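Local coordinates for putative Fe-S biosynthesis protein (Lactobacillus salivarius, PDB 2P2E) that is of unknown function but may take part in assembling iron-sulphur clusters, at residues L27-L37 / D59-I68; N96-G104 / L110-D118. All coordinates share one frame; numbering follows the deposited sequence.

Interaction 1: L27-L37 / D59-I68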
ATOM      1  N   LEU A  27      -1.965  -4.176  -0.232  1.00 17.05           N
ATOM      2  CA  LEU A  27      -2.951  -3.177   0.101  1.00 17.69           C
ATOM      3  C   LEU A  27      -2.314  -1.833   0.406  1.00 18.63           C
ATOM      4  O   LEU A  27      -1.302  -1.753   1.104  1.00 20.12           O
ATOM      5  CB  LEU A  27      -3.757  -3.608   1.317  1.00 15.30           C
ATOM      6  CG  LEU A  27      -4.370  -5.001   1.330  1.00 14.70           C
ATOM      7  CD1 LEU A  27      -5.082  -5.174   2.660  1.00 14.07           C
ATOM      8  CD2 LEU A  27      -5.333  -5.188   0.171  1.00 13.58           C
ATOM      9  N   LEU A  28      -2.899  -0.777  -0.140  1.00 19.08           N
ATOM     10  CA  LEU A  28      -2.441   0.566   0.150  1.00 19.17           C
ATOM     11  C   LEU A  28      -3.477   0.978   1.182  1.00 20.65           C
ATOM     12  O   LEU A  28      -4.574   1.416   0.845  1.00 20.54           O
ATOM     13  CB  LEU A  28      -2.530   1.454  -1.080  1.00 18.80           C
ATOM     14  CG  LEU A  28      -2.120   2.902  -0.833  1.00 20.52           C
ATOM     15  CD1 LEU A  28      -0.737   2.985  -0.189  1.00 18.65           C
ATOM     16  CD2 LEU A  28      -2.126   3.623  -2.154  1.00 21.73           C
ATOM     17  N   ASP A  29      -3.125   0.799   2.444  1.00 21.16           N
ATOM     18  CA  ASP A  29      -4.030   1.090   3.534  1.00 23.14           C
ATOM     19  C   ASP A  29      -3.986   2.506   4.072  1.00 23.86           C
ATOM     20  O   ASP A  29      -2.935   3.133   4.137  1.00 25.11           O
ATOM     21  CB  ASP A  29      -3.763   0.096   4.675  1.00 25.49           C
ATOM     22  CG  ASP A  29      -4.591   0.377   5.911  1.00 27.45           C
ATOM     23  OD1 ASP A  29      -5.830   0.475   5.785  1.00 28.39           O
ATOM     24  OD2 ASP A  29      -4.004   0.488   7.011  1.00 29.86           O
ATOM     25  N   PHE A  30      -5.159   3.011   4.431  1.00 25.10           N
ATOM     26  CA  PHE A  30      -5.266   4.322   5.042  1.00 25.15           C
ATOM     27  C   PHE A  30      -5.543   3.939   6.494  1.00 25.44           C
ATOM     28  O   PHE A  30      -6.627   3.471   6.839  1.00 24.22           O
ATOM     29  CB  PHE A  30      -6.425   5.122   4.457  1.00 25.76           C
ATOM     30  CG  PHE A  30      -6.382   6.566   4.822  1.00 26.00           C
ATOM     31  CD1 PHE A  30      -5.281   7.345   4.467  1.00 27.58           C
ATOM     32  CD2 PHE A  30      -7.403   7.145   5.560  1.00 26.32           C
ATOM     33  CE1 PHE A  30      -5.190   8.677   4.851  1.00 26.69           C
ATOM     34  CE2 PHE A  30      -7.325   8.478   5.951  1.00 25.88           C
ATOM     35  CZ  PHE A  30      -6.213   9.244   5.593  1.00 26.84           C
ATOM     36  N   ASP A  31      -4.526   4.110   7.326  1.00 26.21           N
ATOM     37  CA  ASP A  31      -4.573   3.748   8.731  1.00 27.15           C
ATOM     38  C   ASP A  31      -5.493   4.627   9.548  1.00 27.82           C
ATOM     39  O   ASP A  31      -5.041   5.583  10.158  1.00 28.97           O
ATOM     40  CB  ASP A  31      -3.165   3.819   9.304  1.00 27.59           C
ATOM     41  CG  ASP A  31      -3.033   3.049  10.575  1.00 28.76           C
ATOM     42  OD1 ASP A  31      -4.074   2.575  11.070  1.00 31.03           O
ATOM     43  OD2 ASP A  31      -1.899   2.914  11.078  1.00 29.13           O
ATOM     44  N   ASP A  32      -6.777   4.299   9.578  1.00 28.64           N
ATOM     45  CA  ASP A  32      -7.739   5.105  10.321  1.00 29.45           C
ATOM     46  C   ASP A  32      -8.620   4.259  11.231  1.00 30.49           C
ATOM     47  O   ASP A  32      -9.570   4.756  11.836  1.00 30.91           O
ATOM     48  CB  ASP A  32      -8.614   5.895   9.347  1.00 28.68           C
ATOM     49  CG  ASP A  32      -9.231   5.015   8.277  1.00 29.26           C
ATOM     50  OD1 ASP A  32      -9.227   3.779   8.449  1.00 30.01           O
ATOM     51  OD2 ASP A  32      -9.727   5.558   7.271  1.00 28.81           O
ATOM     52  N   GLY A  33      -8.307   2.976  11.324  1.00 31.28           N
ATOM     53  CA  GLY A  33      -9.089   2.109  12.177  1.00 31.36           C
ATOM     54  C   GLY A  33     -10.300   1.521  11.488  1.00 31.30           C
ATOM     55  O   GLY A  33     -10.975   0.664  12.052  1.00 32.78           O
ATOM     56  N   VAL A  34     -10.595   1.981  10.278  1.00 30.71           N
ATOM     57  CA  VAL A  34     -11.735   1.446   9.547  1.00 31.14           C
ATOM     58  C   VAL A  34     -11.326   0.178   8.768  1.00 31.97           C
ATOM     59  O   VAL A  34     -10.283   0.141   8.103  1.00 32.13           O
ATOM     60  CB  VAL A  34     -12.312   2.497   8.567  1.00 30.33           C
ATOM     61  CG1 VAL A  34     -13.575   1.963   7.914  1.00 29.55           C
ATOM     62  CG2 VAL A  34     -12.617   3.782   9.305  1.00 28.58           C
ATOM     63  N   GLY A  35     -12.150  -0.862   8.871  1.00 32.97           N
ATOM     64  CA  GLY A  35     -11.866  -2.106   8.171  1.00 33.31           C
ATOM     65  C   GLY A  35     -11.517  -3.236   9.119  1.00 33.57           C
ATOM     66  O   GLY A  35     -10.942  -3.000  10.186  1.00 32.23           O
ATOM     67  N   ALA A  36     -11.870  -4.461   8.737  1.00 34.46           N
ATOM     68  CA  ALA A  36     -11.577  -5.627   9.571  1.00 35.43           C
ATOM     69  C   ALA A  36     -10.077  -5.784   9.771  1.00 35.74           C
ATOM     70  O   ALA A  36      -9.625  -6.208  10.835  1.00 35.42           O
ATOM     71  CB  ALA A  36     -12.149  -6.897   8.938  1.00 34.74           C
ATOM     72  N   LEU A  37      -9.305  -5.425   8.752  1.00 36.38           N
ATOM     73  CA  LEU A  37      -7.858  -5.569   8.837  1.00 37.38           C
ATOM     74  C   LEU A  37      -7.209  -4.677   9.885  1.00 37.57           C
ATOM     75  O   LEU A  37      -6.134  -4.991  10.400  1.00 38.01           O
ATOM     76  CB  LEU A  37      -7.218  -5.366   7.458  1.00 37.19           C
ATOM     77  CG  LEU A  37      -7.490  -6.575   6.542  1.00 37.81           C
ATOM     78  CD1 LEU A  37      -8.926  -6.525   5.986  1.00 38.42           C
ATOM     79  CD2 LEU A  37      -6.486  -6.581   5.404  1.00 37.76           C
ATOM     80  N   ASP A  59     -10.064 -11.603   4.973  1.00 40.00           N
ATOM     81  CA  ASP A  59     -11.123 -10.760   4.435  1.00 38.99           C
ATOM     82  C   ASP A  59     -10.728  -9.301   4.248  1.00 36.47           C
ATOM     83  O   ASP A  59     -10.959  -8.462   5.113  1.00 36.16           O
ATOM     84  CB  ASP A  59     -12.359 -10.848   5.322  1.00 41.14           C
ATOM     85  CG  ASP A  59     -13.486  -9.968   4.825  1.00 42.70           C
ATOM     86  OD1 ASP A  59     -13.773  -9.993   3.601  1.00 41.25           O
ATOM     87  OD2 ASP A  59     -14.088  -9.257   5.664  1.00 44.97           O
ATOM     88  N   TYR A  60     -10.149  -9.016   3.091  1.00 33.90           N
ATOM     89  CA  TYR A  60      -9.698  -7.685   2.749  1.00 32.41           C
ATOM     90  C   TYR A  60     -10.578  -7.155   1.642  1.00 31.27           C
ATOM     91  O   TYR A  60     -10.579  -5.970   1.348  1.00 32.47           O
ATOM     92  CB  TYR A  60      -8.261  -7.761   2.248  1.00 31.69           C
ATOM     93  CG  TYR A  60      -8.126  -8.535   0.958  1.00 31.48           C
ATOM     94  CD1 TYR A  60      -8.273  -7.905  -0.271  1.00 30.98           C
ATOM     95  CD2 TYR A  60      -7.893  -9.909   0.968  1.00 31.39           C
ATOM     96  CE1 TYR A  60      -8.188  -8.619  -1.469  1.00 32.29           C
ATOM     97  CE2 TYR A  60      -7.812 -10.638  -0.223  1.00 31.74           C
ATOM     98  CZ  TYR A  60      -7.960  -9.986  -1.443  1.00 32.84           C
ATOM     99  OH  TYR A  60      -7.889 -10.692  -2.636  1.00 32.46           O
ATOM    100  N   LYS A  61     -11.313  -8.048   1.005  1.00 31.66           N
ATOM    101  CA  LYS A  61     -12.177  -7.657  -0.098  1.00 32.64           C
ATOM    102  C   LYS A  61     -13.254  -6.631   0.250  1.00 32.03           C
ATOM    103  O   LYS A  61     -13.302  -5.551  -0.333  1.00 32.86           O
ATOM    104  CB  LYS A  61     -12.845  -8.898  -0.696  1.00 34.50           C
ATOM    105  CG  LYS A  61     -11.886  -9.884  -1.327  1.00 37.16           C
ATOM    106  CD  LYS A  61     -11.144  -9.267  -2.523  1.00 39.93           C
ATOM    107  CE  LYS A  61     -12.096  -8.823  -3.648  1.00 41.80           C
ATOM    108  NZ  LYS A  61     -11.383  -8.186  -4.820  1.00 41.02           N
ATOM    109  N   LYS A  62     -14.124  -6.974   1.190  1.00 31.23           N
ATOM    110  CA  LYS A  62     -15.209  -6.085   1.568  1.00 31.10           C
ATOM    111  C   LYS A  62     -14.760  -4.645   1.794  1.00 30.21           C
ATOM    112  O   LYS A  62     -15.412  -3.705   1.327  1.00 29.71           O
ATOM    113  CB  LYS A  62     -15.909  -6.617   2.814  1.00 33.00           C
ATOM    114  CG  LYS A  62     -17.086  -5.769   3.288  1.00 36.38           C
ATOM    115  CD  LYS A  62     -17.965  -6.546   4.283  1.00 38.83           C
ATOM    116  CE  LYS A  62     -18.992  -5.657   4.992  1.00 39.72           C
ATOM    117  NZ  LYS A  62     -18.346  -4.715   5.966  1.00 40.94           N
ATOM    118  N   ASP A  63     -13.635  -4.478   2.487  1.00 28.42           N
ATOM    119  CA  ASP A  63     -13.107  -3.152   2.783  1.00 26.85           C
ATOM    120  C   ASP A  63     -12.229  -2.576   1.671  1.00 25.17           C
ATOM    121  O   ASP A  63     -12.504  -1.503   1.156  1.00 24.60           O
ATOM    122  CB  ASP A  63     -12.332  -3.198   4.103  1.00 28.34           C
ATOM    123  CG  ASP A  63     -13.185  -3.696   5.258  1.00 30.42           C
ATOM    124  OD1 ASP A  63     -14.269  -3.115   5.471  1.00 30.55           O
ATOM    125  OD2 ASP A  63     -12.777  -4.663   5.950  1.00 32.54           O
ATOM    126  N   TYR A  64     -11.164  -3.280   1.316  1.00 23.75           N
ATOM    127  CA  TYR A  64     -10.272  -2.832   0.252  1.00 23.33           C
ATOM    128  C   TYR A  64     -10.967  -3.232  -1.028  1.00 24.10           C
ATOM    129  O   TYR A  64     -10.571  -4.170  -1.705  1.00 24.17           O
ATOM    130  CB  TYR A  64      -8.938  -3.534   0.410  1.00 22.31           C
ATOM    131  CG  TYR A  64      -8.328  -3.172   1.723  1.00 20.43           C
ATOM    132  CD1 TYR A  64      -7.557  -2.028   1.844  1.00 19.55           C
ATOM    133  CD2 TYR A  64      -8.633  -3.888   2.879  1.00 20.06           C
ATOM    134  CE1 TYR A  64      -7.103  -1.593   3.078  1.00 19.75           C
ATOM    135  CE2 TYR A  64      -8.186  -3.459   4.127  1.00 19.59           C
ATOM    136  CZ  TYR A  64      -7.421  -2.302   4.213  1.00 19.44           C
ATOM    137  OH  TYR A  64      -6.982  -1.830   5.421  1.00 19.13           O
ATOM    138  N   ASN A  65     -12.017  -2.482  -1.332  1.00 24.86           N
ATOM    139  CA  ASN A  65     -12.898  -2.724  -2.457  1.00 25.35           C
ATOM    140  C   ASN A  65     -12.530  -2.123  -3.795  1.00 26.13           C
ATOM    141  O   ASN A  65     -13.264  -2.291  -4.760  1.00 26.30           O
ATOM    142  CB  ASN A  65     -14.286  -2.238  -2.078  1.00 26.44           C
ATOM    143  CG  ASN A  65     -14.293  -0.766  -1.728  1.00 27.33           C
ATOM    144  OD1 ASN A  65     -13.327  -0.247  -1.172  1.00 25.90           O
ATOM    145  ND2 ASN A  65     -15.383  -0.086  -2.046  1.00 30.10           N
ATOM    146  N   GLU A  66     -11.426  -1.397  -3.863  1.00 25.79           N
ATOM    147  CA  GLU A  66     -11.032  -0.822  -5.137  1.00 25.17           C
ATOM    148  C   GLU A  66      -9.603  -1.187  -5.496  1.00 25.07           C
ATOM    149  O   GLU A  66      -8.806  -1.568  -4.636  1.00 26.19           O
ATOM    150  CB  GLU A  66     -11.246   0.688  -5.137  1.00 26.57           C
ATOM    151  CG  GLU A  66     -12.689   1.049  -5.474  1.00 30.78           C
ATOM    152  CD  GLU A  66     -12.944   2.548  -5.528  1.00 33.23           C
ATOM    153  OE1 GLU A  66     -12.151   3.271  -6.176  1.00 35.09           O
ATOM    154  OE2 GLU A  66     -13.951   3.000  -4.933  1.00 34.28           O
ATOM    155  N   VAL A  67      -9.281  -1.086  -6.777  1.00 24.38           N
ATOM    156  CA  VAL A  67      -7.961  -1.460  -7.228  1.00 22.69           C
ATOM    157  C   VAL A  67      -7.174  -0.366  -7.895  1.00 21.62           C
ATOM    158  O   VAL A  67      -7.727   0.534  -8.522  1.00 21.42           O
ATOM    159  CB  VAL A  67      -8.024  -2.618  -8.229  1.00 24.59           C
ATOM    160  CG1 VAL A  67      -6.614  -3.134  -8.500  1.00 27.89           C
ATOM    161  CG2 VAL A  67      -8.923  -3.727  -7.703  1.00 24.43           C
ATOM    162  N   ILE A  68      -5.862  -0.478  -7.750  1.00 20.45           N
ATOM    163  CA  ILE A  68      -4.913   0.443  -8.344  1.00 19.26           C
ATOM    164  C   ILE A  68      -4.050  -0.422  -9.246  1.00 19.99           C
ATOM    165  O   ILE A  68      -3.525  -1.440  -8.800  1.00 19.54           O
ATOM    166  CB  ILE A  68      -4.020   1.086  -7.270  1.00 18.12           C
ATOM    167  CG1 ILE A  68      -4.879   1.924  -6.333  1.00 16.80           C
ATOM    168  CG2 ILE A  68      -2.941   1.951  -7.918  1.00 16.99           C
ATOM    169  CD1 ILE A  68      -4.148   2.427  -5.137  1.00 13.11           C
TER
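The phenol ring of Tyr-64 is the centrepiece of this contact, with Leu-27 over one face and Asp-29 and Leu-37 at its rim. CD1 of Leu-27 stands 3.7 Å from the centroid of the Tyr-64 ring and only 8° off its normal, a nearly ideal CH-pi contact, while CD2 of the same leucine turns toward CB and CG of Tyr-64 and reaches CD1 of Tyr-60. With CG anti to its own carbonyl carbon (chi1 -62°), Tyr-64 sends its hydroxyl across to strand 24-30, where OH donates to OD1 of Asp-29 at 2.6 Å. The oxygen lies close to the ring plane, yet the hydroxyl meets it from well above the carboxylate plane, the two planes being 64° apart. The other oxygen of Asp-29 forms a salt bridge with Arg-50 of strand 49-55, so both ends of this buried carboxylate are engaged.

Leu-37 fills the rim near CE2, its CD1 3.7 Å from that atom of Tyr-64, and CD2 rests against CB of Tyr-60 at 3.8 Å. Nearer the surface, OD2 of Asp-63 accepts the backbone N-H of Ala-36 at 2.9 Å in a fairly straight bond and also lies beside CA of Gly-35. Apart from this cluster, CD2 of Leu-28 touches CD1 of Ile-68 at 3.8 Å. A phenylalanine in place of Tyr-64 would probably leave OD1 of Asp-29, in a buried setting, without its hydroxyl donor. The phenol at one oxygen of Asp-29 and the arginine at the other probably help stabilise a buried negative charge, while the methyl over the ring and the bond at its rim are likely to limit the movement of Tyr-64.

Interaction 2: N96-G104 / L110-D118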
ATOM      1  N   ASN A  96      18.007   8.146   1.804  1.00 42.02           N
ATOM      2  CA  ASN A  96      18.525   8.295   3.169  1.00 42.56           C
ATOM      3  C   ASN A  96      18.331   7.087   4.078  1.00 41.18           C
ATOM      4  O   ASN A  96      19.241   6.694   4.811  1.00 42.73           O
ATOM      5  CB  ASN A  96      17.890   9.503   3.851  1.00 44.29           C
ATOM      6  CG  ASN A  96      18.261  10.789   3.187  1.00 46.46           C
ATOM      7  OD1 ASN A  96      19.443  11.053   2.948  1.00 47.77           O
ATOM      8  ND2 ASN A  96      17.259  11.615   2.883  1.00 48.40           N
ATOM      9  N   ASN A  97      17.130   6.528   4.052  1.00 38.38           N
ATOM     10  CA  ASN A  97      16.792   5.388   4.887  1.00 35.08           C
ATOM     11  C   ASN A  97      16.341   4.265   3.962  1.00 33.57           C
ATOM     12  O   ASN A  97      16.321   4.439   2.743  1.00 34.29           O
ATOM     13  CB  ASN A  97      15.677   5.802   5.848  1.00 34.37           C
ATOM     14  CG  ASN A  97      14.518   6.450   5.127  1.00 33.83           C
ATOM     15  OD1 ASN A  97      13.806   5.787   4.366  1.00 34.71           O
ATOM     16  ND2 ASN A  97      14.329   7.752   5.337  1.00 30.87           N
ATOM     17  N   SER A  98      15.973   3.118   4.517  1.00 31.85           N
ATOM     18  CA  SER A  98      15.556   2.001   3.680  1.00 30.26           C
ATOM     19  C   SER A  98      14.054   1.966   3.455  1.00 30.16           C
ATOM     20  O   SER A  98      13.516   0.946   3.021  1.00 30.87           O
ATOM     21  CB  SER A  98      15.994   0.681   4.308  1.00 30.09           C
ATOM     22  OG  SER A  98      15.359   0.472   5.560  1.00 31.54           O
ATOM     23  N   LEU A  99      13.373   3.069   3.745  1.00 29.06           N
ATOM     24  CA  LEU A  99      11.929   3.109   3.570  1.00 27.31           C
ATOM     25  C   LEU A  99      11.490   3.531   2.178  1.00 26.85           C
ATOM     26  O   LEU A  99      12.271   4.089   1.398  1.00 26.05           O
ATOM     27  CB  LEU A  99      11.310   4.052   4.594  1.00 28.13           C
ATOM     28  CG  LEU A  99      11.204   3.517   6.017  1.00 29.55           C
ATOM     29  CD1 LEU A  99      10.812   4.650   6.951  1.00 31.13           C
ATOM     30  CD2 LEU A  99      10.171   2.413   6.072  1.00 29.06           C
ATOM     31  N   LEU A 100      10.229   3.256   1.865  1.00 24.59           N
ATOM     32  CA  LEU A 100       9.686   3.632   0.579  1.00 23.34           C
ATOM     33  C   LEU A 100       9.073   5.015   0.677  1.00 24.12           C
ATOM     34  O   LEU A 100       8.868   5.543   1.769  1.00 24.72           O
ATOM     35  CB  LEU A 100       8.624   2.639   0.129  1.00 22.03           C
ATOM     36  CG  LEU A 100       9.119   1.242  -0.229  1.00 21.37           C
ATOM     37  CD1 LEU A 100       7.945   0.381  -0.634  1.00 21.72           C
ATOM     38  CD2 LEU A 100      10.116   1.320  -1.355  1.00 19.71           C
ATOM     39  N   ARG A 101       8.778   5.595  -0.478  1.00 23.62           N
ATOM     40  CA  ARG A 101       8.186   6.916  -0.539  1.00 23.54           C
ATOM     41  C   ARG A 101       6.971   6.871  -1.456  1.00 22.53           C
ATOM     42  O   ARG A 101       6.988   6.202  -2.478  1.00 22.32           O
ATOM     43  CB  ARG A 101       9.208   7.907  -1.087  1.00 25.69           C
ATOM     44  CG  ARG A 101       8.725   9.327  -1.097  1.00 30.71           C
ATOM     45  CD  ARG A 101       9.563  10.167  -2.041  1.00 35.79           C
ATOM     46  NE  ARG A 101      10.981  10.080  -1.724  1.00 40.20           N
ATOM     47  CZ  ARG A 101      11.523  10.525  -0.590  1.00 43.72           C
ATOM     48  NH1 ARG A 101      10.757  11.099   0.341  1.00 44.15           N
ATOM     49  NH2 ARG A 101      12.835  10.387  -0.382  1.00 44.57           N
ATOM     50  N   LEU A 102       5.916   7.580  -1.085  1.00 21.43           N
ATOM     51  CA  LEU A 102       4.716   7.623  -1.897  1.00 20.39           C
ATOM     52  C   LEU A 102       4.447   9.054  -2.333  1.00 22.13           C
ATOM     53  O   LEU A 102       4.129   9.907  -1.506  1.00 24.07           O
ATOM     54  CB  LEU A 102       3.514   7.108  -1.109  1.00 19.60           C
ATOM     55  CG  LEU A 102       2.194   7.225  -1.886  1.00 18.74           C
ATOM     56  CD1 LEU A 102       2.189   6.220  -3.008  1.00 15.55           C
ATOM     57  CD2 LEU A 102       0.998   7.007  -0.974  1.00 18.03           C
ATOM     58  N   THR A 103       4.575   9.324  -3.628  1.00 22.23           N
ATOM     59  CA  THR A 103       4.323  10.665  -4.132  1.00 23.01           C
ATOM     60  C   THR A 103       3.262  10.666  -5.229  1.00 23.66           C
ATOM     61  O   THR A 103       3.034   9.652  -5.873  1.00 22.17           O
ATOM     62  CB  THR A 103       5.612  11.319  -4.691  1.00 24.13           C
ATOM     63  OG1 THR A 103       6.148  10.509  -5.742  1.00 23.61           O
ATOM     64  CG2 THR A 103       6.651  11.491  -3.582  1.00 24.36           C
ATOM     65  N   GLY A 104       2.610  11.810  -5.424  1.00 25.77           N
ATOM     66  CA  GLY A 104       1.591  11.923  -6.453  1.00 28.01           C
ATOM     67  C   GLY A 104       1.908  13.047  -7.429  1.00 30.03           C
ATOM     68  O   GLY A 104       2.540  14.038  -7.060  1.00 30.27           O
ATOM     69  N   LEU A 110       2.998  12.356  -0.671  1.00 31.80           N
ATOM     70  CA  LEU A 110       1.771  11.992   0.013  1.00 28.58           C
ATOM     71  C   LEU A 110       2.181  11.313   1.302  1.00 28.59           C
ATOM     72  O   LEU A 110       1.515  11.449   2.328  1.00 27.51           O
ATOM     73  CB  LEU A 110       0.947  11.032  -0.846  1.00 26.82           C
ATOM     74  CG  LEU A 110       0.267  11.655  -2.062  1.00 25.86           C
ATOM     75  CD1 LEU A 110      -0.252  10.571  -2.980  1.00 23.88           C
ATOM     76  CD2 LEU A 110      -0.854  12.558  -1.597  1.00 24.11           C
HETATM   77  N   MSE A 111       3.296  10.590   1.229  1.00 29.34           N
HETATM   78  CA  MSE A 111       3.847   9.866   2.367  1.00 29.53           C
HETATM   79  C   MSE A 111       5.351   9.696   2.203  1.00 27.61           C
HETATM   80  O   MSE A 111       5.808   8.766   1.551  1.00 28.32           O
HETATM   81  CB  MSE A 111       3.206   8.491   2.478  1.00 31.95           C
HETATM   82  CG  MSE A 111       3.798   7.673   3.595  1.00 38.16           C
HETATM   83 SE   MSE A 111       3.459   8.514   5.323  1.00 47.44          SE
HETATM   84  CE  MSE A 111       3.667   6.964   6.503  1.00 40.61           C
ATOM     85  N   PRO A 112       6.142  10.589   2.803  1.00 26.75           N
ATOM     86  CA  PRO A 112       7.605  10.498   2.691  1.00 24.78           C
ATOM     87  C   PRO A 112       8.263   9.225   3.211  1.00 22.54           C
ATOM     88  O   PRO A 112       9.331   8.848   2.742  1.00 23.74           O
ATOM     89  CB  PRO A 112       8.089  11.752   3.421  1.00 24.58           C
ATOM     90  CG  PRO A 112       6.981  12.041   4.392  1.00 26.20           C
ATOM     91  CD  PRO A 112       5.742  11.776   3.576  1.00 26.35           C
ATOM     92  N   ALA A 113       7.641   8.564   4.179  1.00 20.83           N
ATOM     93  CA  ALA A 113       8.192   7.330   4.729  1.00 19.04           C
ATOM     94  C   ALA A 113       7.100   6.263   4.759  1.00 18.92           C
ATOM     95  O   ALA A 113       6.405   6.084   5.754  1.00 19.56           O
ATOM     96  CB  ALA A 113       8.734   7.574   6.126  1.00 15.56           C
ATOM     97  N   LEU A 114       6.959   5.553   3.651  1.00 18.78           N
ATOM     98  CA  LEU A 114       5.949   4.516   3.501  1.00 17.63           C
ATOM     99  C   LEU A 114       6.427   3.175   4.047  1.00 18.04           C
ATOM    100  O   LEU A 114       7.320   2.565   3.486  1.00 19.83           O
ATOM    101  CB  LEU A 114       5.630   4.398   2.024  1.00 16.21           C
ATOM    102  CG  LEU A 114       4.482   3.539   1.526  1.00 15.55           C
ATOM    103  CD1 LEU A 114       3.149   4.078   2.025  1.00 15.34           C
ATOM    104  CD2 LEU A 114       4.536   3.542   0.009  1.00 13.59           C
ATOM    105  N   SER A 115       5.824   2.703   5.131  1.00 18.94           N
ATOM    106  CA  SER A 115       6.242   1.434   5.729  1.00 19.12           C
ATOM    107  C   SER A 115       5.547   0.232   5.131  1.00 19.32           C
ATOM    108  O   SER A 115       4.589   0.364   4.383  1.00 21.30           O
ATOM    109  CB  SER A 115       5.971   1.434   7.228  1.00 19.66           C
ATOM    110  OG  SER A 115       4.592   1.263   7.492  1.00 20.02           O
ATOM    111  N   ILE A 116       6.027  -0.952   5.476  1.00 20.47           N
ATOM    112  CA  ILE A 116       5.431  -2.177   4.971  1.00 21.59           C
ATOM    113  C   ILE A 116       5.077  -3.120   6.113  1.00 21.93           C
ATOM    114  O   ILE A 116       5.914  -3.426   6.951  1.00 21.85           O
ATOM    115  CB  ILE A 116       6.389  -2.907   4.042  1.00 20.73           C
ATOM    116  CG1 ILE A 116       6.931  -1.933   3.005  1.00 21.84           C
ATOM    117  CG2 ILE A 116       5.669  -4.076   3.377  1.00 18.71           C
ATOM    118  CD1 ILE A 116       8.105  -2.467   2.239  1.00 20.69           C
ATOM    119  N   GLN A 117       3.841  -3.592   6.133  1.00 23.63           N
ATOM    120  CA  GLN A 117       3.410  -4.494   7.183  1.00 25.90           C
ATOM    121  C   GLN A 117       3.003  -5.858   6.646  1.00 24.59           C
ATOM    122  O   GLN A 117       2.132  -5.956   5.783  1.00 24.38           O
ATOM    123  CB  GLN A 117       2.237  -3.876   7.926  1.00 29.25           C
ATOM    124  CG  GLN A 117       2.460  -2.427   8.246  1.00 35.24           C
ATOM    125  CD  GLN A 117       2.389  -2.172   9.722  1.00 38.28           C
ATOM    126  OE1 GLN A 117       2.414  -1.020  10.177  1.00 41.29           O
ATOM    127  NE2 GLN A 117       2.295  -3.252  10.495  1.00 40.71           N
ATOM    128  N   ASP A 118       3.635  -6.903   7.169  1.00 23.95           N
ATOM    129  CA  ASP A 118       3.333  -8.263   6.753  1.00 24.12           C
ATOM    130  C   ASP A 118       2.330  -8.888   7.706  1.00 25.17           C
ATOM    131  O   ASP A 118       2.687  -9.284   8.816  1.00 24.45           O
ATOM    132  CB  ASP A 118       4.601  -9.119   6.732  1.00 23.09           C
ATOM    133  CG  ASP A 118       4.374 -10.488   6.088  1.00 24.60           C
ATOM    134  OD1 ASP A 118       3.200 -10.833   5.814  1.00 23.72           O
ATOM    135  OD2 ASP A 118       5.371 -11.221   5.861  1.00 23.23           O
TER
HETATM  136  O   HOH W   1       9.418   0.790   3.406  1.00 31.48           O
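Leu-102 and Leu-114 both hold CG anti to the backbone N (chi1 176° and -172°), and CD2 of Leu-114 comes to rest 3.9 Å from CB of Leu-102. Leu-100 adopts the other common setting, CG anti to its carbonyl carbon, and its CD1 reaches CD1 of Ile-116 at 4.0 Å. On the same sheet face, CB of Met-111, a selenomethionine, lies against CB of Leu-102, but the chain bends at chi2 and carries the selenium away. Further along, CD2 of Leu-102 packs on CB of Leu-110.

The backbones pair antiparallel, with Leu-100 opposite Leu-114 and Leu-102 opposite Met-111, both hydrogen-bonded pairs. Between these two pairs the register shifts by one residue. A separate classic bulge follows where Leu-110 and Met-111 both face Leu-102, whose O accepts from Leu-110 N at 2.8 Å and Met-111 N at 2.9 Å, both in the carbonyl plane. At the Leu-114 pair, N of Leu-114 donates to O of Leu-100 at 2.7 Å, whereas the return bond is weak and stretched. A water bridges the two atoms of that weak bond, accepting from N of Leu-100 and donating to O of Leu-114 at 2.7 Å. On the face away from Leu-100 and Leu-102, CB and CG of Arg-101 lie by the carbonyl O of Pro-112, and NH1 approaches it obliquely while forming a salt bridge with Glu-109.

The hairpin of strands 100-104 and 108-118 lies between strands 88-93 and 49-55: Arg-101 and Thr-103 bond through their backbones to Ser-92 and Lys-90, and Ser-115 and Gln-117 to Ile-51. Leu-100 and Ile-116 meet helix 9-19 at Lys-14, while Leu-102 and Leu-114 pack on Phe-49 and Ile-51.

How the interactions relate
Both interactions reach the same mixed sheet, on opposite sides of the chain's centre and with their own centres about 18 Å apart. Interaction 1 is the more buried and depends mainly on side chains: an aromatic ring, leucines and two carboxylates tie strand 24-30 and its loop to a segment with little regular structure. Interaction 2 is partly buried and is a beta hairpin, held chiefly by backbone bonds, with leucines on one face and a charged arginine on the other. Strand 49-55 lies between strands 24-30 and 108-118 in the sheet order, pairing with each, and its Ile-51 touches both Leu-28 and Leu-114.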